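Local coordinates for lipoprotein (Colwellia psychrerythraea, PDB 3O0Y) that is of unknown function but belongs to a bacterial family in the peptidase MA clan, and so may be related to metal-dependent peptidases, at residues S41-R46 against Y53-K58; K103-V108 against F459-A464; P382-E387 against T405-D410. All coordinates share one frame; numbering follows the deposited sequence.

Interaction 1. Residues S41-R46 against Y53-K58; sequences SLFKQR and YGLSQK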
loop_
_atom_site.group_PDB
_atom_site.type_symbol
_atom_site.label_atom_id
_atom_site.label_comp_id
_atom_site.label_asym_id
_atom_site.label_seq_id
_atom_site.Cartn_x
_atom_site.Cartn_y
_atom_site.Cartn_z
ATOM N N SER A 41 -6.128 5.294 20.416
ATOM C CA SER A 41 -5.885 3.930 20.839
ATOM C C SER A 41 -5.124 3.134 19.768
ATOM O O SER A 41 -4.231 2.344 20.108
ATOM C CB SER A 41 -7.164 3.201 21.160
ATOM O OG SER A 41 -7.645 3.677 22.389
ATOM N N LEU A 42 -5.501 3.305 18.517
ATOM C CA LEU A 42 -4.821 2.585 17.438
ATOM C C LEU A 42 -3.372 3.047 17.416
ATOM O O LEU A 42 -2.454 2.206 17.396
ATOM C CB LEU A 42 -5.481 2.889 16.092
ATOM C CG LEU A 42 -4.855 2.213 14.883
ATOM C CD1 LEU A 42 -4.782 0.669 15.003
ATOM C CD2 LEU A 42 -5.548 2.735 13.579
ATOM N N PHE A 43 -3.176 4.362 17.353
ATOM C CA PHE A 43 -1.812 4.862 17.207
ATOM C C PHE A 43 -0.896 4.675 18.438
ATOM O O PHE A 43 0.306 4.516 18.263
ATOM C CB PHE A 43 -1.799 6.287 16.762
ATOM C CG PHE A 43 -2.067 6.448 15.320
ATOM C CD1 PHE A 43 -3.241 7.017 14.870
ATOM C CD2 PHE A 43 -1.132 5.995 14.389
ATOM C CE1 PHE A 43 -3.468 7.167 13.499
ATOM C CE2 PHE A 43 -1.312 6.201 13.062
ATOM C CZ PHE A 43 -2.493 6.772 12.600
ATOM N N LYS A 44 -1.443 4.692 19.645
ATOM C CA LYS A 44 -0.630 4.316 20.811
ATOM C C LYS A 44 -0.059 2.914 20.688
ATOM O O LYS A 44 1.020 2.637 21.187
ATOM C CB LYS A 44 -1.464 4.314 22.104
ATOM C CG LYS A 44 -1.930 5.606 22.671
ATOM C CD LYS A 44 -3.043 5.221 23.790
ATOM C CE LYS A 44 -4.082 6.355 24.113
ATOM N NZ LYS A 44 -5.527 5.909 24.418
ATOM N N GLN A 45 -0.821 2.014 20.097
ATOM C CA GLN A 45 -0.422 0.628 19.908
ATOM C C GLN A 45 0.294 0.359 18.584
ATOM O O GLN A 45 0.704 -0.765 18.280
ATOM C CB GLN A 45 -1.643 -0.250 20.058
ATOM C CG GLN A 45 -2.203 -0.107 21.452
ATOM C CD GLN A 45 -3.414 -0.916 21.695
ATOM O OE1 GLN A 45 -4.524 -0.357 21.808
ATOM N NE2 GLN A 45 -3.246 -2.209 21.816
ATOM N N ARG A 46 0.370 1.408 17.751
ATOM C CA ARG A 46 1.042 1.346 16.462
ATOM C C ARG A 46 1.906 2.581 16.333
ATOM O O ARG A 46 1.760 3.406 15.397
ATOM C CB ARG A 46 0.037 1.248 15.297
ATOM C CG ARG A 46 -0.714 -0.036 15.274
ATOM C CD ARG A 46 0.149 -1.198 14.855
ATOM N NE ARG A 46 -0.568 -2.453 14.704
ATOM C CZ ARG A 46 -0.706 -3.360 15.676
ATOM N NH1 ARG A 46 -0.288 -3.120 16.916
ATOM N NH2 ARG A 46 -1.309 -4.516 15.425
ATOM N N TYR A 53 3.312 9.106 10.033
ATOM C CA TYR A 53 2.445 10.247 9.721
ATOM C C TYR A 53 2.873 11.541 10.372
ATOM O O TYR A 53 2.374 12.650 10.051
ATOM C CB TYR A 53 1.034 9.921 10.143
ATOM C CG TYR A 53 0.350 9.094 9.152
ATOM C CD1 TYR A 53 0.163 9.609 7.877
ATOM C CD2 TYR A 53 -0.089 7.855 9.439
ATOM C CE1 TYR A 53 -0.454 8.933 6.935
ATOM C CE2 TYR A 53 -0.731 7.093 8.423
ATOM C CZ TYR A 53 -0.859 7.672 7.172
ATOM O OH TYR A 53 -1.468 7.109 6.057
ATOM N N GLY A 54 3.929 11.454 11.174
ATOM C CA GLY A 54 4.461 12.602 11.863
ATOM C C GLY A 54 3.639 13.061 13.053
ATOM O O GLY A 54 3.629 14.268 13.368
ATOM N N LEU A 55 2.923 12.134 13.691
ATOM C CA LEU A 55 2.067 12.443 14.794
ATOM C C LEU A 55 2.869 12.521 16.090
ATOM O O LEU A 55 3.917 11.845 16.221
ATOM C CB LEU A 55 0.987 11.401 14.968
ATOM C CG LEU A 55 0.115 11.180 13.727
ATOM C CD1 LEU A 55 -0.999 10.185 14.117
ATOM C CD2 LEU A 55 -0.370 12.577 13.123
ATOM N N SER A 56 2.366 13.324 17.037
ATOM C CA SER A 56 3.045 13.528 18.317
ATOM C C SER A 56 2.016 13.581 19.461
ATOM O O SER A 56 0.828 13.216 19.280
ATOM C CB SER A 56 3.972 14.757 18.220
ATOM O OG SER A 56 3.220 15.900 17.901
ATOM N N GLN A 57 2.466 13.928 20.670
ATOM C CA GLN A 57 1.582 14.044 21.839
ATOM C C GLN A 57 0.308 14.855 21.609
ATOM O O GLN A 57 -0.753 14.418 22.002
ATOM C CB GLN A 57 2.423 14.628 23.006
ATOM C CG GLN A 57 1.710 14.829 24.351
ATOM C CD GLN A 57 2.709 15.190 25.456
ATOM O OE1 GLN A 57 3.751 15.811 25.204
ATOM N NE2 GLN A 57 2.436 14.718 26.668
ATOM N N LYS A 58 0.392 15.964 20.883
ATOM C CA LYS A 58 -0.810 16.780 20.503
ATOM C C LYS A 58 -1.873 15.933 19.783
ATOM O O LYS A 58 -3.087 16.118 19.969
ATOM C CB LYS A 58 -0.417 17.985 19.619
ATOM C CG LYS A 58 -0.277 17.677 18.103
ATOM C CD LYS A 58 0.432 18.815 17.275
ATOM C CE LYS A 58 0.374 18.541 15.719
ATOM N NZ LYS A 58 1.070 17.270 15.200
#

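Interaction 2. Residues K103-V108 against F459-A464; sequences KNNQQV and FLRRIA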
loop_
_atom_site.group_PDB
_atom_site.type_symbol
_atom_site.label_atom_id
_atom_site.label_comp_id
_atom_site.label_asym_id
_atom_site.label_seq_id
_atom_site.Cartn_x
_atom_site.Cartn_y
_atom_site.Cartn_z
ATOM N N LYS A 103 -23.614 12.164 8.822
ATOM C CA LYS A 103 -24.051 10.804 8.621
ATOM C C LYS A 103 -22.975 9.939 8.003
ATOM O O LYS A 103 -22.747 8.766 8.368
ATOM C CB LYS A 103 -25.324 10.759 7.775
ATOM C CG LYS A 103 -26.509 11.474 8.474
ATOM C CD LYS A 103 -27.800 11.236 7.690
ATOM C CE LYS A 103 -28.939 12.210 8.035
ATOM N NZ LYS A 103 -29.079 13.339 7.019
ATOM N N ASN A 104 -22.281 10.504 7.031
ATOM C CA ASN A 104 -21.224 9.734 6.387
ATOM C C ASN A 104 -20.037 9.490 7.374
ATOM O O ASN A 104 -19.393 8.477 7.312
ATOM C CB ASN A 104 -20.676 10.485 5.172
ATOM C CG ASN A 104 -21.560 10.358 3.943
ATOM O OD1 ASN A 104 -22.536 9.580 3.919
ATOM N ND2 ASN A 104 -21.258 11.196 2.918
ATOM N N ASN A 105 -19.708 10.457 8.231
ATOM C CA ASN A 105 -18.687 10.227 9.247
ATOM C C ASN A 105 -19.031 9.015 10.107
ATOM O O ASN A 105 -18.161 8.226 10.395
ATOM C CB ASN A 105 -18.491 11.436 10.152
ATOM C CG ASN A 105 -17.720 12.576 9.497
ATOM O OD1 ASN A 105 -16.994 12.364 8.565
ATOM N ND2 ASN A 105 -17.829 13.797 10.085
ATOM N N GLN A 106 -20.296 8.886 10.515
ATOM C CA GLN A 106 -20.704 7.756 11.330
ATOM C C GLN A 106 -20.504 6.464 10.609
ATOM O O GLN A 106 -19.979 5.507 11.179
ATOM C CB GLN A 106 -22.181 7.890 11.760
ATOM C CG GLN A 106 -22.615 6.736 12.644
ATOM C CD GLN A 106 -24.054 6.959 13.144
ATOM O OE1 GLN A 106 -24.835 7.663 12.491
ATOM N NE2 GLN A 106 -24.340 6.512 14.333
ATOM N N GLN A 107 -20.990 6.396 9.380
ATOM C CA GLN A 107 -20.888 5.158 8.598
ATOM C C GLN A 107 -19.449 4.808 8.288
ATOM O O GLN A 107 -19.017 3.636 8.504
ATOM C CB GLN A 107 -21.685 5.261 7.323
ATOM C CG GLN A 107 -21.616 3.985 6.488
ATOM C CD GLN A 107 -22.671 3.963 5.345
ATOM O OE1 GLN A 107 -23.581 4.786 5.358
ATOM N NE2 GLN A 107 -22.572 2.978 4.409
ATOM N N VAL A 108 -18.663 5.782 7.849
ATOM C CA VAL A 108 -17.264 5.537 7.557
ATOM C C VAL A 108 -16.492 5.168 8.822
ATOM O O VAL A 108 -15.708 4.229 8.849
ATOM C CB VAL A 108 -16.591 6.706 6.865
ATOM C CG1 VAL A 108 -15.076 6.457 6.713
ATOM C CG2 VAL A 108 -17.324 6.938 5.536
ATOM N N PHE A 459 -9.921 12.483 12.202
ATOM C CA PHE A 459 -8.572 12.224 11.724
ATOM C C PHE A 459 -8.429 10.924 10.979
ATOM O O PHE A 459 -7.832 10.892 9.899
ATOM C CB PHE A 459 -7.514 12.233 12.809
ATOM C CG PHE A 459 -6.144 12.089 12.277
ATOM C CD1 PHE A 459 -5.455 13.154 11.787
ATOM C CD2 PHE A 459 -5.545 10.855 12.305
ATOM C CE1 PHE A 459 -4.140 12.962 11.291
ATOM C CE2 PHE A 459 -4.294 10.652 11.793
ATOM C CZ PHE A 459 -3.600 11.711 11.268
ATOM N N LEU A 460 -9.047 9.848 11.437
ATOM C CA LEU A 460 -8.843 8.610 10.709
ATOM C C LEU A 460 -9.440 8.640 9.289
ATOM O O LEU A 460 -8.955 7.933 8.387
ATOM C CB LEU A 460 -9.463 7.446 11.487
ATOM C CG LEU A 460 -8.666 6.961 12.712
ATOM C CD1 LEU A 460 -9.382 5.718 13.384
ATOM C CD2 LEU A 460 -7.209 6.629 12.399
ATOM N N ARG A 461 -10.409 9.524 9.075
ATOM C CA ARG A 461 -10.920 9.756 7.741
ATOM C C ARG A 461 -9.964 10.461 6.812
ATOM O O ARG A 461 -10.055 10.272 5.588
ATOM C CB ARG A 461 -12.237 10.522 7.717
ATOM C CG ARG A 461 -13.418 9.564 8.073
ATOM C CD ARG A 461 -14.718 10.149 7.523
ATOM N NE ARG A 461 -14.759 10.274 6.056
ATOM C CZ ARG A 461 -15.737 10.823 5.366
ATOM N NH1 ARG A 461 -16.823 11.366 5.944
ATOM N NH2 ARG A 461 -15.652 10.879 4.046
ATOM N N ARG A 462 -9.029 11.214 7.362
ATOM C CA ARG A 462 -8.043 11.880 6.555
ATOM C C ARG A 462 -6.936 10.961 5.995
ATOM O O ARG A 462 -6.283 11.298 5.015
ATOM C CB ARG A 462 -7.408 13.079 7.276
ATOM C CG ARG A 462 -8.422 14.094 7.659
ATOM C CD ARG A 462 -7.928 15.085 8.613
ATOM N NE ARG A 462 -6.859 15.877 8.031
ATOM C CZ ARG A 462 -6.089 16.726 8.728
ATOM N NH1 ARG A 462 -6.317 16.929 10.023
ATOM N NH2 ARG A 462 -5.166 17.450 8.125
ATOM N N ILE A 463 -6.748 9.811 6.607
ATOM C CA ILE A 463 -5.750 8.807 6.205
ATOM C C ILE A 463 -6.356 7.427 5.933
ATOM O O ILE A 463 -5.641 6.405 5.940
ATOM C CB ILE A 463 -4.690 8.636 7.290
ATOM C CG1 ILE A 463 -5.318 8.305 8.642
ATOM C CG2 ILE A 463 -3.912 9.983 7.469
ATOM C CD1 ILE A 463 -4.307 7.581 9.656
ATOM N N ALA A 464 -7.668 7.373 5.726
ATOM C CA ALA A 464 -8.415 6.108 5.674
ATOM C C ALA A 464 -7.815 5.251 4.564
ATOM O O ALA A 464 -7.749 5.719 3.431
ATOM C CB ALA A 464 -9.926 6.435 5.329
HETATM O O HOH W 1 -18.320 12.580 3.209
#

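Interaction 3. Residues P382-E387 against T405-D410; sequences PSYQVE and TSPAVD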
loop_
_atom_site.group_PDB
_atom_site.type_symbol
_atom_site.label_atom_id
_atom_site.label_comp_id
_atom_site.label_asym_id
_atom_site.label_seq_id
_atom_site.Cartn_x
_atom_site.Cartn_y
_atom_site.Cartn_z
ATOM N N PRO A 382 -3.814 20.200 -4.068
ATOM C CA PRO A 382 -3.537 19.877 -2.670
ATOM C C PRO A 382 -2.344 20.688 -2.150
ATOM O O PRO A 382 -1.559 21.192 -2.946
ATOM C CB PRO A 382 -3.180 18.423 -2.702
ATOM C CG PRO A 382 -2.797 18.134 -4.097
ATOM C CD PRO A 382 -3.527 19.065 -4.972
ATOM N N SER A 383 -2.221 20.825 -0.830
ATOM C CA SER A 383 -1.189 21.680 -0.229
ATOM C C SER A 383 0.214 21.009 -0.077
ATOM O O SER A 383 1.105 21.591 0.576
ATOM C CB SER A 383 -1.621 22.121 1.164
ATOM O OG SER A 383 -1.615 20.997 2.047
ATOM N N TYR A 384 0.422 19.849 -0.701
ATOM C CA TYR A 384 1.639 19.075 -0.625
ATOM C C TYR A 384 2.189 18.836 -2.030
ATOM O O TYR A 384 1.407 18.636 -2.934
ATOM C CB TYR A 384 1.396 17.704 -0.004
ATOM C CG TYR A 384 0.735 17.715 1.320
ATOM C CD1 TYR A 384 1.477 17.517 2.505
ATOM C CD2 TYR A 384 -0.651 17.729 1.428
ATOM C CE1 TYR A 384 0.832 17.463 3.723
ATOM C CE2 TYR A 384 -1.295 17.676 2.681
ATOM C CZ TYR A 384 -0.519 17.558 3.810
ATOM O OH TYR A 384 -1.108 17.448 5.039
ATOM N N GLN A 385 3.500 19.030 -2.199
ATOM C CA GLN A 385 4.115 18.844 -3.504
ATOM C C GLN A 385 4.876 17.536 -3.467
ATOM O O GLN A 385 5.691 17.345 -2.591
ATOM C CB GLN A 385 5.095 19.976 -3.827
ATOM C CG GLN A 385 4.406 21.212 -4.388
ATOM C CD GLN A 385 5.251 21.925 -5.486
ATOM O OE1 GLN A 385 6.509 21.797 -5.553
ATOM N NE2 GLN A 385 4.558 22.677 -6.350
ATOM N N VAL A 386 4.726 16.708 -4.482
ATOM C CA VAL A 386 5.392 15.436 -4.519
ATOM C C VAL A 386 6.869 15.558 -4.903
ATOM O O VAL A 386 7.264 16.499 -5.600
ATOM C CB VAL A 386 4.682 14.510 -5.569
ATOM C CG1 VAL A 386 4.911 15.005 -7.019
ATOM C CG2 VAL A 386 5.134 13.067 -5.448
ATOM N N GLU A 387 7.659 14.635 -4.414
ATOM C CA GLU A 387 9.064 14.549 -4.768
ATOM C C GLU A 387 9.372 13.145 -5.286
ATOM O O GLU A 387 8.738 12.190 -4.887
ATOM C CB GLU A 387 9.959 14.852 -3.573
ATOM C CG GLU A 387 9.763 16.305 -3.119
ATOM C CD GLU A 387 10.777 16.795 -2.072
ATOM O OE1 GLU A 387 11.778 16.050 -1.753
ATOM O OE2 GLU A 387 10.484 17.912 -1.553
ATOM N N THR A 405 4.859 6.961 -1.080
ATOM C CA THR A 405 4.691 7.162 0.393
ATOM C C THR A 405 4.107 8.490 0.735
ATOM O O THR A 405 4.455 9.486 0.124
ATOM C CB THR A 405 6.016 6.953 1.144
ATOM O OG1 THR A 405 7.036 7.798 0.599
ATOM C CG2 THR A 405 6.477 5.484 1.022
ATOM N N SER A 406 3.100 8.468 1.621
ATOM C CA SER A 406 2.383 9.695 1.983
ATOM C C SER A 406 3.274 10.745 2.654
ATOM O O SER A 406 4.275 10.411 3.313
ATOM C CB SER A 406 1.276 9.324 2.935
ATOM O OG SER A 406 0.686 10.508 3.558
ATOM N N PRO A 407 2.936 12.013 2.462
ATOM C CA PRO A 407 3.594 13.021 3.328
ATOM C C PRO A 407 3.239 12.835 4.823
ATOM O O PRO A 407 2.252 12.217 5.171
ATOM C CB PRO A 407 2.996 14.322 2.860
ATOM C CG PRO A 407 2.102 13.987 1.648
ATOM C CD PRO A 407 1.755 12.553 1.802
ATOM N N ALA A 408 4.066 13.375 5.688
ATOM C CA ALA A 408 3.657 13.591 7.068
ATOM C C ALA A 408 2.527 14.628 7.054
ATOM O O ALA A 408 2.522 15.513 6.174
ATOM C CB ALA A 408 4.891 14.144 7.851
ATOM N N VAL A 409 1.585 14.518 7.983
ATOM C CA VAL A 409 0.426 15.411 8.001
ATOM C C VAL A 409 0.871 16.854 7.933
ATOM O O VAL A 409 0.346 17.654 7.171
ATOM C CB VAL A 409 -0.500 15.160 9.171
ATOM C CG1 VAL A 409 -1.746 16.053 9.072
ATOM C CG2 VAL A 409 -0.871 13.746 9.193
ATOM N N ASP A 410 1.961 17.199 8.630
ATOM C CA ASP A 410 2.415 18.608 8.649
ATOM C C ASP A 410 3.256 19.045 7.498
ATOM O O ASP A 410 3.613 20.203 7.421
ATOM C CB ASP A 410 3.143 18.965 9.971
ATOM C CG ASP A 410 4.479 18.255 10.134
ATOM O OD1 ASP A 410 5.026 17.705 9.110
ATOM O OD2 ASP A 410 4.975 18.258 11.305
#

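Interaction 1. Residues S41-R46 against Y53-K58
Tyr53 and Leu55 both meet Phe43, an aromatic residue in the last turn of helix 27-44, where a Schellman motif ends the short helix 47-53. The six residues between the two segments are all helical, so the chain makes that one short helix and then returns against the helix before it. Tyr53 touches first: its CD2 lies 4.1 Å from CZ of Phe43. The two side chains cross at about a right angle, with the ring atoms meeting obliquely. Next, Gly54 leaves helical geometry with a positive phi of 75° and two bonds back into the preceding turn, which identifies the Schellman motif. Leu55 follows directly, and there one methyl does the work. CD1 of Leu55 stands 3.8 Å from the centroid of the Phe43 ring and only 6° off its normal, a CH-pi contact over the face. This CD1 is nearly equidistant from the ring atoms, for example 3.9 Å from CE1 and 4.1 Å from both CG and CE2 of Phe43. Leu55 achieves this with CG anti to its own carbonyl carbon (chi1 -56°). The contact is buried, and Ile60 and Phe459 also touch both Phe43 and Leu55, adding to the apolar surroundings. Beyond it, Ser56 occupies the N-cap of helix 57-60 without a capping bond from its hydroxyl; its backbone N is instead hydrogen-bonded to OD2 of Asp59.

Interaction 2. Residues K103-V108 against F459-A464
Val108 and Arg461 mark the closest backbone approach, with their CA atoms 7.6 Å apart, between regular helix 100-117 and a weakly bonded helical turn around residues 459-462. In that turn the bond from Arg462 N to Phe459 O spans three residues rather than four. Arg461 carries the contact. Its chain bends at the third torsion (chi3 63°) and crosses both Val108 and Asn105 at about a right angle. Apolar atoms meet along the stem, where CG of Arg461 lies 3.8 Å from CG1 of Val108. Farther out, CG2 of Val108 sits 4.2 Å above the guanidinium plane, over its centre. The polar end is held by Asn105, whose OD1 accepts a hydrogen bond from NH1 of Arg461 at 2.8 Å with an N-H...O angle of 148°. Amide and guanidinium planes stand 77° apart, and the donor is tilted from the carbonyl plane. A water accepts from NH2 of Arg461 and from ND2 of Asn104, while OD1 of Asn104 is bonded to Arg600 of helix 595-608. Across these two segments no carboxylate meets the buried guanidinium, so its positive charge probably relies here on neutral oxygens, of an amide and a water, for hydrogen bonding.

Interaction 3. Residues P382-E387 against T405-D410
The Tyr384 ring is approached at its edge by the carbonyl oxygen of Val409, which lies near the ring plane, whereas Pro407 and the carbonyl oxygen of Ala408 come in obliquely. The edge contact is a hydrogen bond: OH of Tyr384 donates to O of Val409 over 2.6 Å. The donor lies in the carbonyl plane on a lone pair, with a C=O...O angle of 135°. Nearer the root of the ring, CB of Pro407 packs 3.6 Å from CD1 of Tyr384, the two side chains crossing at about a right angle. The third approach, O of Ala408 to CE1 of Tyr384, also measures 3.6 Å. With CG anti to its carbonyl carbon (chi1 -54°), Tyr384 sends its ring across to the 405-410 loop and lays it along three successive residues. Replacing it with a phenylalanine would probably leave the Val409 carbonyl without this donor and the ring without the bond that fixes its outer end. The receiving loop has its own brace, since OG of Ser406 donates to O of Pro407 at 2.8 Å, again on a lone pair. Val409 is gripped through its backbone on two counts, its N being hydrogen-bonded to the carbonyl of Tyr53. Both segments are loops at the ends of a small three-stranded mixed sheet: 382-387 runs into strand 387-390, and the loop 405-410 leaves strand 402-405. Helix 444-452 flanks the first loop, where His445 NE2 bonds the Tyr384 carbonyl and Ala449 touches the Tyr384 side chain, while Phe459 and Arg462 of helix 459-462 touch Val409.

Overall arrangement
From the N terminus, interaction 1 closes first, joining the end of helix 27-44 to the turn just beyond helix 47-53. Interaction 2 then opens on helix 100-117 and closes some 350 residues later at helix 459-462. Interaction 3 is nested inside that loop, bracketing 17 residues that hold most of the two outer strands and helix 393-396; none of the three cross. They nevertheless touch in space, with centres 17 to 20 Å apart. Ile463 CD1 packs 3.6 Å from Phe43 CZ, linking interactions 1 and 2, and Val409 CG1 lies 3.8 Å from Arg462 NH2, linking 2 and 3. Segment 459-464 thus connects the N-terminal helices with the 405-410 loop of the sheet.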